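Local coordinates for protein glycoside hydrolase family 31 (Kribbella flavida DSM 17836, PDB 5X3I) that hydrolyses the alpha-1,3-glucosidic linkages of the cyclic tetrasaccharide cyclobis-(1-6)-alpha-nigerosyl to release isomaltose inside the cell, at residues A[311-314]-A[315-319]; A[376-379]-A[380-384]; A[610-613]-A[614-617]; A[337-340]-A[341-344]. The protein carries 1 engineered substitution. All coordinates share one frame; numbering follows the deposited sequence.

All four contacts are local ones within the TIM-barrel domain, in chain order contact 1, contact 4, contact 2, contact 3. Contact 1 lies on helix 311-323, which links the parallel barrel strands 302-304 and 330-333. Contact 2, on helix 375-384, is its direct neighbour: their centres are about 12 Å apart, and M378 and L382 pack against V314, T315 and M318. Helix 610-617 of contact 3 touches helix 311-323 through W611, with centres about 17 Å apart. Contact 4 stands apart in the loop after strand 330-333, its centre about 20 Å from that of contact 1. Three contacts thus belong to the barrel's helical surroundings, and the fourth to a loop nearer the active site.

Contact 1. Residues A[311-314]-A[315-319]; sequences QQLV and TARMD
With chi1 at 61°, T315 sets its OG1 between its own backbone N and carbonyl carbon, which turns the hydroxyl back toward the preceding helical turn. There OG1 lies 3.0 Å from Q311 O and 3.1 Å from Q312 O. The methyl CG2 lies 3.2 Å from Q311 O and also packs on M378 of helix 375-384. Q311 O is meanwhile taken by T315 N in a nearly straight bond (N-H...O 169°).

Two residues further on, R317 starts with CG beside its backbone N and bends at chi2 (-66°). The chain therefore rises alongside L313 rather than crossing it, and the two side chains point the same way. L313 CD2 reaches NH2 of R317 at 3.7 Å, approaching the guanidinium obliquely. The arginine NE forms a salt bridge with D607.

On the buried flank, V314 CG1 and M318 CG approach to 4.4 Å, and both side chains continue onto strand 330-333, V314 at I333 and M318 at V331. Q311 sends its amide oxygen to the backbone N of D374.

The N-terminal part of helix 311-323 is accordingly two-sided. An apolar strip faces the barrel strand, while the leucine methyl lies beside an arginine whose charge is met by a carboxylate beyond this helix.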
ATOM      1  N   GLN A 311      -1.113  27.029   9.685  1.00 15.74           N
ATOM      2  CA  GLN A 311      -2.490  27.496   9.602  1.00 15.27           C
ATOM      3  C   GLN A 311      -2.644  28.498   8.450  1.00 17.81           C
ATOM      4  O   GLN A 311      -3.545  28.370   7.634  1.00 15.51           O
ATOM      5  CB  GLN A 311      -2.932  28.121  10.936  1.00 15.61           C
ATOM      6  CG  GLN A 311      -4.404  28.476  10.969  1.00 13.56           C
ATOM      7  CD  GLN A 311      -4.954  28.667  12.374  1.00 16.72           C
ATOM      8  OE1 GLN A 311      -4.394  28.174  13.359  1.00 20.89           O
ATOM      9  NE2 GLN A 311      -6.075  29.374  12.469  1.00 16.01           N
ATOM     10  N   GLN A 312      -1.729  29.457   8.367  1.00 16.75           N
ATOM     11  CA  GLN A 312      -1.756  30.461   7.302  1.00 17.75           C
ATOM     12  C   GLN A 312      -1.761  29.836   5.899  1.00 18.24           C
ATOM     13  O   GLN A 312      -2.507  30.274   5.030  1.00 17.68           O
ATOM     14  CB  GLN A 312      -0.570  31.424   7.443  1.00 17.47           C
ATOM     15  CG  GLN A 312      -0.363  32.367   6.246  1.00 23.89           C
ATOM     16  CD  GLN A 312       0.814  33.327   6.451  1.00 38.00           C
ATOM     17  OE1 GLN A 312       1.301  33.492   7.573  1.00 35.23           O
ATOM     18  NE2 GLN A 312       1.275  33.959   5.364  1.00 25.66           N
ATOM     19  N   LEU A 313      -0.949  28.803   5.692  1.00 16.53           N
ATOM     20  CA  LEU A 313      -0.868  28.164   4.381  1.00 14.77           C
ATOM     21  C   LEU A 313      -2.119  27.345   4.036  1.00 16.09           C
ATOM     22  O   LEU A 313      -2.648  27.459   2.931  1.00 15.45           O
ATOM     23  CB  LEU A 313       0.382  27.285   4.287  1.00 14.09           C
ATOM     24  CG  LEU A 313       1.694  28.048   4.080  1.00 17.26           C
ATOM     25  CD1 LEU A 313       2.906  27.182   4.389  1.00 15.28           C
ATOM     26  CD2 LEU A 313       1.778  28.591   2.659  1.00 16.62           C
ATOM     27  N   VAL A 314      -2.587  26.527   4.975  1.00 15.93           N
ATOM     28  CA  VAL A 314      -3.777  25.732   4.732  1.00 14.14           C
ATOM     29  C   VAL A 314      -4.949  26.660   4.420  1.00 15.28           C
ATOM     30  O   VAL A 314      -5.661  26.458   3.449  1.00 14.71           O
ATOM     31  CB  VAL A 314      -4.146  24.831   5.922  1.00 13.32           C
ATOM     32  CG1 VAL A 314      -5.527  24.254   5.715  1.00 13.99           C
ATOM     33  CG2 VAL A 314      -3.118  23.716   6.107  1.00 13.67           C
ATOM     34  N   THR A 315      -5.116  27.711   5.216  1.00 15.73           N
ATOM     35  CA  THR A 315      -6.229  28.614   4.970  1.00 15.87           C
ATOM     36  C   THR A 315      -6.028  29.342   3.630  1.00 15.02           C
ATOM     37  O   THR A 315      -6.985  29.518   2.894  1.00 16.01           O
ATOM     38  CB  THR A 315      -6.448  29.614   6.148  1.00 17.39           C
ATOM     39  OG1 THR A 315      -5.298  30.428   6.348  1.00 19.65           O
ATOM     40  CG2 THR A 315      -6.736  28.860   7.427  1.00 15.53           C
ATOM     41  N   ALA A 316      -4.794  29.694   3.277  1.00 15.94           N
ATOM     42  CA  ALA A 316      -4.545  30.352   1.983  1.00 17.02           C
ATOM     43  C   ALA A 316      -4.915  29.468   0.794  1.00 15.74           C
ATOM     44  O   ALA A 316      -5.587  29.921  -0.130  1.00 16.38           O
ATOM     45  CB  ALA A 316      -3.096  30.787   1.860  1.00 13.12           C
ATOM     46  N   ARG A 317      -4.471  28.211   0.824  1.00 16.23           N
ATOM     47  CA  ARG A 317      -4.747  27.274  -0.258  1.00 13.11           C
ATOM     48  C   ARG A 317      -6.255  27.007  -0.399  1.00 11.45           C
ATOM     49  O   ARG A 317      -6.771  26.943  -1.510  1.00 13.03           O
ATOM     50  CB  ARG A 317      -3.985  25.949  -0.038  1.00 14.49           C
ATOM     51  CG  ARG A 317      -2.442  26.063  -0.059  1.00 14.37           C
ATOM     52  CD  ARG A 317      -1.855  26.455  -1.426  1.00 14.59           C
ATOM     53  NE  ARG A 317      -0.408  26.645  -1.325  1.00 16.29           N
ATOM     54  CZ  ARG A 317       0.178  27.797  -1.016  1.00 15.55           C
ATOM     55  NH1 ARG A 317      -0.558  28.879  -0.800  1.00 17.21           N
ATOM     56  NH2 ARG A 317       1.496  27.870  -0.910  1.00 15.51           N
ATOM     57  N   MET A 318      -6.956  26.856   0.720  1.00 10.75           N
ATOM     58  CA  MET A 318      -8.395  26.614   0.662  1.00 12.04           C
ATOM     59  C   MET A 318      -9.144  27.885   0.227  1.00 12.74           C
ATOM     60  O   MET A 318     -10.131  27.806  -0.480  1.00 13.66           O
ATOM     61  CB  MET A 318      -8.923  26.110   2.009  1.00 12.80           C
ATOM     62  CG  MET A 318      -8.423  24.720   2.415  1.00 13.27           C
ATOM     63  SD  MET A 318      -8.791  23.426   1.212  1.00 14.67           S
ATOM     64  CE  MET A 318      -7.262  23.342   0.296  1.00  9.71           C
ATOM     65  N   ASP A 319      -8.650  29.046   0.637  1.00 14.13           N
ATOM     66  CA  ASP A 319      -9.235  30.304   0.184  1.00 16.15           C
ATOM     67  C   ASP A 319      -9.109  30.399  -1.336  1.00 14.51           C
ATOM     68  O   ASP A 319     -10.028  30.845  -2.010  1.00 15.39           O
ATOM     69  CB  ASP A 319      -8.573  31.518   0.853  1.00 15.92           C
ATOM     70  CG  ASP A 319      -9.087  31.768   2.260  1.00 17.16           C
ATOM     71  OD1 ASP A 319      -9.980  31.046   2.716  1.00 17.76           O
ATOM     72  OD2 ASP A 319      -8.596  32.703   2.915  1.00 21.45           O
TER

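Contact 2. Residues A[376-379]-A[380-384]; sequences KAMI and DELHA
K376 and D380, one helical turn apart, are joined by a salt bridge that the lysine reaches by a long extended run. From CB the chain leaves with CG anti to the backbone N (chi1 174°), and CG passes D380 OD2 at 3.5 Å. CD stays more distant, then CE returns to 3.6 Å from the same oxygen. A final bend at chi4 (51°) swings the ammonium inward, where NZ meets OD2 of D380 at 2.9 Å on its syn lone pair. A water accepts from NZ and stands by D380 OD1 as a weak, long donor, loosely linking the two groups on the outer side of the helix.

The next turn carries a different pairing. I379 and H383 run side by side, and CG2 of I379 sits over one face of the imidazole, 3.8 Å from its centroid and 21° off the ring normal, a CH-pi contact offset toward the rim. I379 O lies over the same face, 3.4 Å from H383 CG, while accepting the backbone N-H of H383. The orientation of the ring is further set by a hydrogen bond from its NE2 to D466.

On the inner flank M378 CG and L382 CD1 touch at 4.2 Å, and these two side chains continue onto helix 311-323 and strand 330-333. Such i to i+4 pairing, salt bridge outside and apolar residues inside, is typical of an amphipathic helix on the outside of a TIM barrel, here helix 375-384.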
ATOM      1  N   LYS A 376      -8.684  25.153  16.135  1.00 16.15           N
ATOM      2  CA  LYS A 376     -10.128  24.960  16.210  1.00 15.39           C
ATOM      3  C   LYS A 376     -10.865  25.962  15.318  1.00 18.78           C
ATOM      4  O   LYS A 376     -11.814  25.602  14.636  1.00 17.57           O
ATOM      5  CB  LYS A 376     -10.632  25.071  17.650  1.00 15.82           C
ATOM      6  CG  LYS A 376     -12.162  25.010  17.761  1.00 19.96           C
ATOM      7  CD  LYS A 376     -12.657  24.894  19.203  1.00 24.43           C
ATOM      8  CE  LYS A 376     -14.163  25.226  19.308  1.00 25.07           C
ATOM      9  NZ  LYS A 376     -15.006  24.460  18.333  1.00 25.13           N
ATOM     10  N   ALA A 377     -10.419  27.216  15.318  1.00 18.36           N
ATOM     11  CA  ALA A 377     -11.040  28.227  14.466  1.00 15.63           C
ATOM     12  C   ALA A 377     -10.856  27.879  12.992  1.00 14.35           C
ATOM     13  O   ALA A 377     -11.775  28.033  12.201  1.00 17.58           O
ATOM     14  CB  ALA A 377     -10.468  29.613  14.760  1.00 17.28           C
ATOM     15  N   MET A 378      -9.668  27.406  12.628  1.00 15.15           N
ATOM     16  CA  MET A 378      -9.414  26.994  11.252  1.00 16.89           C
ATOM     17  C   MET A 378     -10.378  25.881  10.837  1.00 16.31           C
ATOM     18  O   MET A 378     -11.019  25.957   9.794  1.00 15.77           O
ATOM     19  CB  MET A 378      -7.966  26.524  11.074  1.00 15.33           C
ATOM     20  CG  MET A 378      -7.673  25.988   9.676  1.00 15.66           C
ATOM     21  SD  MET A 378      -6.086  25.140   9.530  1.00 17.09           S
ATOM     22  CE  MET A 378      -6.291  23.823  10.704  1.00 14.94           C
ATOM     23  N   ILE A 379     -10.496  24.867  11.682  1.00 17.25           N
ATOM     24  CA  ILE A 379     -11.321  23.709  11.370  1.00 18.48           C
ATOM     25  C   ILE A 379     -12.806  24.079  11.368  1.00 14.90           C
ATOM     26  O   ILE A 379     -13.554  23.613  10.528  1.00 15.73           O
ATOM     27  CB  ILE A 379     -11.060  22.546  12.357  1.00 11.79           C
ATOM     28  CG1 ILE A 379      -9.636  22.024  12.191  1.00 13.25           C
ATOM     29  CG2 ILE A 379     -12.048  21.416  12.157  1.00 13.08           C
ATOM     30  CD1 ILE A 379      -9.207  21.070  13.290  1.00 13.37           C
ATOM     31  N   ASP A 380     -13.220  24.925  12.304  1.00 17.00           N
ATOM     32  CA  ASP A 380     -14.606  25.366  12.332  1.00 15.62           C
ATOM     33  C   ASP A 380     -14.957  26.096  11.031  1.00 14.28           C
ATOM     34  O   ASP A 380     -16.002  25.846  10.456  1.00 16.21           O
ATOM     35  CB  ASP A 380     -14.875  26.250  13.551  1.00 18.56           C
ATOM     36  CG  ASP A 380     -14.863  25.464  14.856  1.00 20.91           C
ATOM     37  OD1 ASP A 380     -14.806  24.219  14.814  1.00 22.83           O
ATOM     38  OD2 ASP A 380     -14.913  26.090  15.928  1.00 23.00           O
ATOM     39  N   GLU A 381     -14.067  26.959  10.550  1.00 15.61           N
ATOM     40  CA  GLU A 381     -14.330  27.661   9.295  1.00 15.22           C
ATOM     41  C   GLU A 381     -14.398  26.701   8.114  1.00 15.79           C
ATOM     42  O   GLU A 381     -15.298  26.817   7.292  1.00 16.30           O
ATOM     43  CB  GLU A 381     -13.284  28.740   9.017  1.00 16.04           C
ATOM     44  CG  GLU A 381     -13.446  29.425   7.644  1.00 15.96           C
ATOM     45  CD  GLU A 381     -14.793  30.165   7.461  1.00 19.01           C
ATOM     46  OE1 GLU A 381     -15.463  30.484   8.456  1.00 22.00           O
ATOM     47  OE2 GLU A 381     -15.175  30.433   6.310  1.00 22.82           O
ATOM     48  N   LEU A 382     -13.465  25.750   8.041  1.00 15.68           N
ATOM     49  CA  LEU A 382     -13.479  24.765   6.959  1.00 14.82           C
ATOM     50  C   LEU A 382     -14.784  23.961   7.003  1.00 13.18           C
ATOM     51  O   LEU A 382     -15.422  23.754   5.980  1.00 12.07           O
ATOM     52  CB  LEU A 382     -12.255  23.833   7.040  1.00 13.42           C
ATOM     53  CG  LEU A 382     -10.888  24.485   6.794  1.00 14.14           C
ATOM     54  CD1 LEU A 382      -9.755  23.496   6.937  1.00 14.40           C
ATOM     55  CD2 LEU A 382     -10.835  25.127   5.408  1.00 17.32           C
ATOM     56  N   HIS A 383     -15.180  23.532   8.194  1.00 12.96           N
ATOM     57  CA  HIS A 383     -16.442  22.822   8.354  1.00 14.05           C
ATOM     58  C   HIS A 383     -17.623  23.689   7.901  1.00 17.87           C
ATOM     59  O   HIS A 383     -18.541  23.196   7.249  1.00 16.21           O
ATOM     60  CB  HIS A 383     -16.634  22.368   9.802  1.00 14.98           C
ATOM     61  CG  HIS A 383     -15.847  21.141  10.165  1.00 13.85           C
ATOM     62  ND1 HIS A 383     -15.759  20.669  11.456  1.00 15.54           N
ATOM     63  CD2 HIS A 383     -15.115  20.294   9.406  1.00 13.84           C
ATOM     64  CE1 HIS A 383     -15.015  19.577  11.476  1.00 13.89           C
ATOM     65  NE2 HIS A 383     -14.609  19.327  10.245  1.00 13.62           N
ATOM     66  N   ALA A 384     -17.569  24.982   8.220  1.00 15.77           N
ATOM     67  CA  ALA A 384     -18.623  25.916   7.819  1.00 15.73           C
ATOM     68  C   ALA A 384     -18.751  25.967   6.294  1.00 16.29           C
ATOM     69  O   ALA A 384     -19.846  26.110   5.765  1.00 19.45           O
ATOM     70  CB  ALA A 384     -18.355  27.315   8.385  1.00 17.38           C
TER
HETATM   71  O   HOH W   1     -14.397  22.202  17.591  1.00 29.10           O

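Contact 3. Residues A[610-613]-A[614-617]; sequences PWHV and AETT
H612 O is gripped twice by T616: its backbone N and its hydroxyl OG1 both donate at 2.8 Å, reaching the carbonyl oxygen from opposite faces of its plane. The same hydroxyl also hangs over one face of the H612 imidazole, 3.4 Å from NE2, but at an angle too poor for a bond. V613 O is treated alike one residue on, with T617 N at 2.9 Å and T617 OG1 at 2.8 Å coming from opposite faces. T617 places OG1 there with chi1 at 63°, and its CG2 then falls 4.1 Å from V613 CG1.

In the next shell a water lies at the edge of the imidazole, in its plane, 2.8 Å from H612 ND1. It donates to E615 OE1 at 2.7 Å, so the ring and the carboxylate, themselves 4.4 Å apart from ND1 to OE1, are linked through this water. The other nitrogen of the ring, NE2, is bonded to the backbone oxygen of L605, which helps fix the ring's rotation. T617 OG1 is also bonded to the backbone N of D619, just beyond the helix.

Further out, W611 packs edge-to-face on H321, and V613 and A614 touch helix 622-650. Threonine hydroxyls thus spend their protons on carbonyls already bonded along helix 610-617, and the nearby carboxylate would tend to favour a protonated imidazole.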
ATOM      1  N   PRO A 610      -4.494  23.010  -8.973  1.00 15.48           N
ATOM      2  CA  PRO A 610      -4.779  23.369 -10.369  1.00 15.69           C
ATOM      3  C   PRO A 610      -4.156  24.708 -10.764  1.00 17.42           C
ATOM      4  O   PRO A 610      -3.644  24.838 -11.872  1.00 20.35           O
ATOM      5  CB  PRO A 610      -6.307  23.454 -10.410  1.00 13.80           C
ATOM      6  CG  PRO A 610      -6.771  22.642  -9.275  1.00 15.50           C
ATOM      7  CD  PRO A 610      -5.720  22.734  -8.210  1.00 15.27           C
ATOM      8  N   TRP A 611      -4.175  25.681  -9.861  1.00 16.79           N
ATOM      9  CA  TRP A 611      -3.665  26.997 -10.196  1.00 16.14           C
ATOM     10  C   TRP A 611      -2.148  27.038 -10.226  1.00 19.65           C
ATOM     11  O   TRP A 611      -1.573  27.771 -11.022  1.00 22.68           O
ATOM     12  CB  TRP A 611      -4.194  28.059  -9.226  1.00 15.37           C
ATOM     13  CG  TRP A 611      -3.911  27.807  -7.779  1.00 16.13           C
ATOM     14  CD1 TRP A 611      -2.844  28.253  -7.066  1.00 14.95           C
ATOM     15  CD2 TRP A 611      -4.730  27.075  -6.860  1.00 13.28           C
ATOM     16  NE1 TRP A 611      -2.940  27.840  -5.762  1.00 15.10           N
ATOM     17  CE2 TRP A 611      -4.088  27.112  -5.613  1.00 13.77           C
ATOM     18  CE3 TRP A 611      -5.940  26.393  -6.976  1.00 15.96           C
ATOM     19  CZ2 TRP A 611      -4.613  26.488  -4.490  1.00 12.70           C
ATOM     20  CZ3 TRP A 611      -6.457  25.767  -5.863  1.00 13.86           C
ATOM     21  CH2 TRP A 611      -5.799  25.823  -4.634  1.00 13.14           C
ATOM     22  N   HIS A 612      -1.488  26.271  -9.364  1.00 19.92           N
ATOM     23  CA  HIS A 612      -0.032  26.252  -9.429  1.00 17.96           C
ATOM     24  C   HIS A 612       0.443  25.546 -10.690  1.00 19.57           C
ATOM     25  O   HIS A 612       1.460  25.915 -11.269  1.00 22.52           O
ATOM     26  CB  HIS A 612       0.595  25.588  -8.216  1.00 18.36           C
ATOM     27  CG  HIS A 612       2.085  25.677  -8.213  1.00 17.38           C
ATOM     28  ND1 HIS A 612       2.752  26.879  -8.139  1.00 19.77           N
ATOM     29  CD2 HIS A 612       3.039  24.723  -8.320  1.00 18.07           C
ATOM     30  CE1 HIS A 612       4.053  26.661  -8.181  1.00 17.65           C
ATOM     31  NE2 HIS A 612       4.254  25.362  -8.286  1.00 19.64           N
ATOM     32  N   VAL A 613      -0.294  24.524 -11.105  1.00 19.79           N
ATOM     33  CA  VAL A 613       0.038  23.825 -12.334  1.00 18.44           C
ATOM     34  C   VAL A 613      -0.139  24.788 -13.511  1.00 20.67           C
ATOM     35  O   VAL A 613       0.710  24.857 -14.397  1.00 22.81           O
ATOM     36  CB  VAL A 613      -0.823  22.561 -12.525  1.00 16.31           C
ATOM     37  CG1 VAL A 613      -0.643  21.995 -13.921  1.00 15.52           C
ATOM     38  CG2 VAL A 613      -0.458  21.508 -11.477  1.00 16.75           C
ATOM     39  N   ALA A 614      -1.234  25.546 -13.492  1.00 18.48           N
ATOM     40  CA  ALA A 614      -1.480  26.568 -14.502  1.00 18.84           C
ATOM     41  C   ALA A 614      -0.333  27.557 -14.539  1.00 21.44           C
ATOM     42  O   ALA A 614       0.175  27.880 -15.603  1.00 25.61           O
ATOM     43  CB  ALA A 614      -2.795  27.291 -14.236  1.00 18.43           C
ATOM     44  N   GLU A 615       0.087  28.017 -13.367  1.00 21.58           N
ATOM     45  CA  GLU A 615       1.166  28.984 -13.277  1.00 21.67           C
ATOM     46  C   GLU A 615       2.483  28.420 -13.789  1.00 24.44           C
ATOM     47  O   GLU A 615       3.226  29.107 -14.479  1.00 26.30           O
ATOM     48  CB  GLU A 615       1.346  29.465 -11.839  1.00 24.82           C
ATOM     49  CG  GLU A 615       2.482  30.460 -11.684  1.00 35.41           C
ATOM     50  CD  GLU A 615       2.555  31.075 -10.299  1.00 48.77           C
ATOM     51  OE1 GLU A 615       1.609  30.885  -9.503  1.00 50.82           O
ATOM     52  OE2 GLU A 615       3.563  31.754 -10.005  1.00 53.15           O
ATOM     53  N   THR A 616       2.771  27.170 -13.443  1.00 24.56           N
ATOM     54  CA  THR A 616       4.040  26.568 -13.809  1.00 21.58           C
ATOM     55  C   THR A 616       4.095  26.359 -15.310  1.00 21.93           C
ATOM     56  O   THR A 616       5.092  26.672 -15.949  1.00 23.45           O
ATOM     57  CB  THR A 616       4.274  25.222 -13.094  1.00 21.79           C
ATOM     58  OG1 THR A 616       4.217  25.420 -11.679  1.00 25.94           O
ATOM     59  CG2 THR A 616       5.644  24.684 -13.431  1.00 23.43           C
ATOM     60  N   THR A 617       3.009  25.834 -15.859  1.00 23.85           N
ATOM     61  CA  THR A 617       2.932  25.514 -17.275  1.00 21.80           C
ATOM     62  C   THR A 617       2.649  26.723 -18.159  1.00 26.76           C
ATOM     63  O   THR A 617       2.955  26.710 -19.348  1.00 25.76           O
ATOM     64  CB  THR A 617       1.853  24.467 -17.542  1.00 21.42           C
ATOM     65  OG1 THR A 617       0.573  25.000 -17.181  1.00 24.24           O
ATOM     66  CG2 THR A 617       2.133  23.201 -16.742  1.00 19.95           C
TER
HETATM   67  O   HOH W   2       1.521  29.267  -7.301  1.00 28.23           O

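Contact 4. Residues A[337-340]-A[341-344]; sequences SDEQ and GITI
D338 OD1 and I342 N form the side-chain bond that closes this loop: the amide meets the carboxylate oxygen at 3.2 Å on its syn side, 16° out of the plane. The same oxygen takes Q340 N at 2.7 Å, this time from above the carboxylate plane, so two backbone N-H groups share one acceptor. D338 holds CG between its own N and carbonyl carbon (chi1 58°), which folds the carboxylate over the turn. The backbone contributes one bond across, D338 N to I344 O at 2.9 Å, with the N-H bent to 138°; S337 CA lies 3.1 Å from the same oxygen in a CA-H...O contact.

Two overlapping turn motifs lie within 337-340. S337 OG accepts from E339 N, an ST turn, and D338 OD1 from Q340 N, an Asx turn, and both fall in the loop that follows barrel strand 330-333, on the way to strand 348-349. The side chain of I342 lies about 9 Å from that of A471, the engineered residue at the position inferred to be the nucleophile.

Two waters add further polar links. D338 OD2 accepts from both, one of which accepts from T343 N and the other from G341 N.

Van der Waals contacts complete the set. I342 CG2 packs on S337 OG at 3.5 Å, and CD1 of the same isoleucine reaches E339 CA at 3.5 Å. I344 CB comes 3.6 Å from D338 OD2, and its side chain continues onto Y350 and F364.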
ATOM      1  N   SER A 337       2.012  18.625  12.666  1.00 13.56           N
ATOM      2  CA  SER A 337       2.317  18.194  14.021  1.00 11.60           C
ATOM      3  C   SER A 337       3.662  18.704  14.495  1.00 14.26           C
ATOM      4  O   SER A 337       4.389  19.328  13.743  1.00 14.06           O
ATOM      5  CB  SER A 337       2.284  16.659  14.126  1.00 13.01           C
ATOM      6  OG  SER A 337       3.471  16.046  13.628  1.00 12.58           O
ATOM      7  N   ASP A 338       3.993  18.383  15.741  1.00 13.88           N
ATOM      8  CA  ASP A 338       5.287  18.717  16.324  1.00 14.88           C
ATOM      9  C   ASP A 338       6.446  17.983  15.648  1.00 17.12           C
ATOM     10  O   ASP A 338       7.596  18.208  15.981  1.00 17.90           O
ATOM     11  CB  ASP A 338       5.299  18.431  17.834  1.00 16.53           C
ATOM     12  CG  ASP A 338       4.991  16.967  18.184  1.00 15.82           C
ATOM     13  OD1 ASP A 338       5.068  16.073  17.319  1.00 17.40           O
ATOM     14  OD2 ASP A 338       4.667  16.717  19.353  1.00 15.32           O
ATOM     15  N   GLU A 339       6.126  17.064  14.746  1.00 17.27           N
ATOM     16  CA  GLU A 339       7.125  16.229  14.092  1.00 16.33           C
ATOM     17  C   GLU A 339       7.952  15.450  15.110  1.00 15.57           C
ATOM     18  O   GLU A 339       9.081  15.081  14.841  1.00 13.83           O
ATOM     19  CB  GLU A 339       8.054  17.059  13.189  1.00 21.21           C
ATOM     20  CG  GLU A 339       7.362  17.775  12.032  1.00 16.98           C
ATOM     21  CD  GLU A 339       6.606  16.828  11.108  1.00 20.79           C
ATOM     22  OE1 GLU A 339       6.889  15.610  11.109  1.00 22.31           O
ATOM     23  OE2 GLU A 339       5.726  17.306  10.370  1.00 23.21           O
ATOM     24  N   GLN A 340       7.377  15.187  16.277  1.00 16.11           N
ATOM     25  CA  GLN A 340       8.040  14.310  17.213  1.00 15.86           C
ATOM     26  C   GLN A 340       7.129  13.122  17.497  1.00 14.59           C
ATOM     27  O   GLN A 340       7.297  12.077  16.889  1.00 16.82           O
ATOM     28  CB  GLN A 340       8.433  15.073  18.487  1.00 15.17           C
ATOM     29  CG  GLN A 340       9.534  16.108  18.210  1.00 17.01           C
ATOM     30  CD  GLN A 340      10.143  16.739  19.453  1.00 19.91           C
ATOM     31  OE1 GLN A 340       9.904  16.313  20.578  1.00 23.44           O
ATOM     32  NE2 GLN A 340      10.939  17.776  19.241  1.00 23.70           N
ATOM     33  N   GLY A 341       6.129  13.313  18.305  1.00 16.82           N
ATOM     34  CA  GLY A 341       5.141  12.302  18.510  1.00 16.71           C
ATOM     35  C   GLY A 341       4.079  12.150  17.434  1.00 19.01           C
ATOM     36  O   GLY A 341       3.476  11.146  17.365  1.00 13.99           O
ATOM     37  N   ILE A 342       3.873  13.193  16.633  1.00 16.80           N
ATOM     38  CA  ILE A 342       2.892  13.212  15.576  1.00 14.61           C
ATOM     39  C   ILE A 342       1.500  12.956  16.132  1.00 16.44           C
ATOM     40  O   ILE A 342       0.719  12.265  15.547  1.00 17.23           O
ATOM     41  CB  ILE A 342       3.196  12.229  14.430  1.00 14.53           C
ATOM     42  CG1 ILE A 342       4.688  11.972  14.263  1.00 15.99           C
ATOM     43  CG2 ILE A 342       2.591  12.689  13.125  1.00 14.44           C
ATOM     44  CD1 ILE A 342       5.512  13.123  13.773  1.00 14.89           C
ATOM     45  N   THR A 343       1.232  13.518  17.287  1.00 15.86           N
ATOM     46  CA  THR A 343      -0.072  13.481  17.876  1.00 14.03           C
ATOM     47  C   THR A 343      -0.398  14.812  18.543  1.00 13.26           C
ATOM     48  O   THR A 343      -1.346  14.921  19.237  1.00 12.93           O
ATOM     49  CB  THR A 343      -0.249  12.268  18.826  1.00 13.10           C
ATOM     50  OG1 THR A 343      -1.610  12.113  19.177  1.00 14.55           O
ATOM     51  CG2 THR A 343       0.594  12.456  20.049  1.00 17.53           C
ATOM     52  N   ILE A 344       0.410  15.819  18.267  1.00 15.49           N
ATOM     53  CA  ILE A 344       0.233  17.162  18.836  1.00 13.86           C
ATOM     54  C   ILE A 344       0.477  18.262  17.786  1.00 12.91           C
ATOM     55  O   ILE A 344       1.407  18.156  17.001  1.00 16.69           O
ATOM     56  CB  ILE A 344       1.198  17.365  20.040  1.00 14.01           C
ATOM     57  CG1 ILE A 344       0.780  16.488  21.221  1.00 12.78           C
ATOM     58  CG2 ILE A 344       1.278  18.830  20.462  1.00 11.86           C
ATOM     59  CD1 ILE A 344       1.771  16.489  22.361  1.00 11.83           C
TER
HETATM   60  O   HOH W   3       3.089  14.437  19.385  1.00 14.95           O
HETATM   61  O   HOH W   4       5.711  14.606  20.956  1.00 16.64           O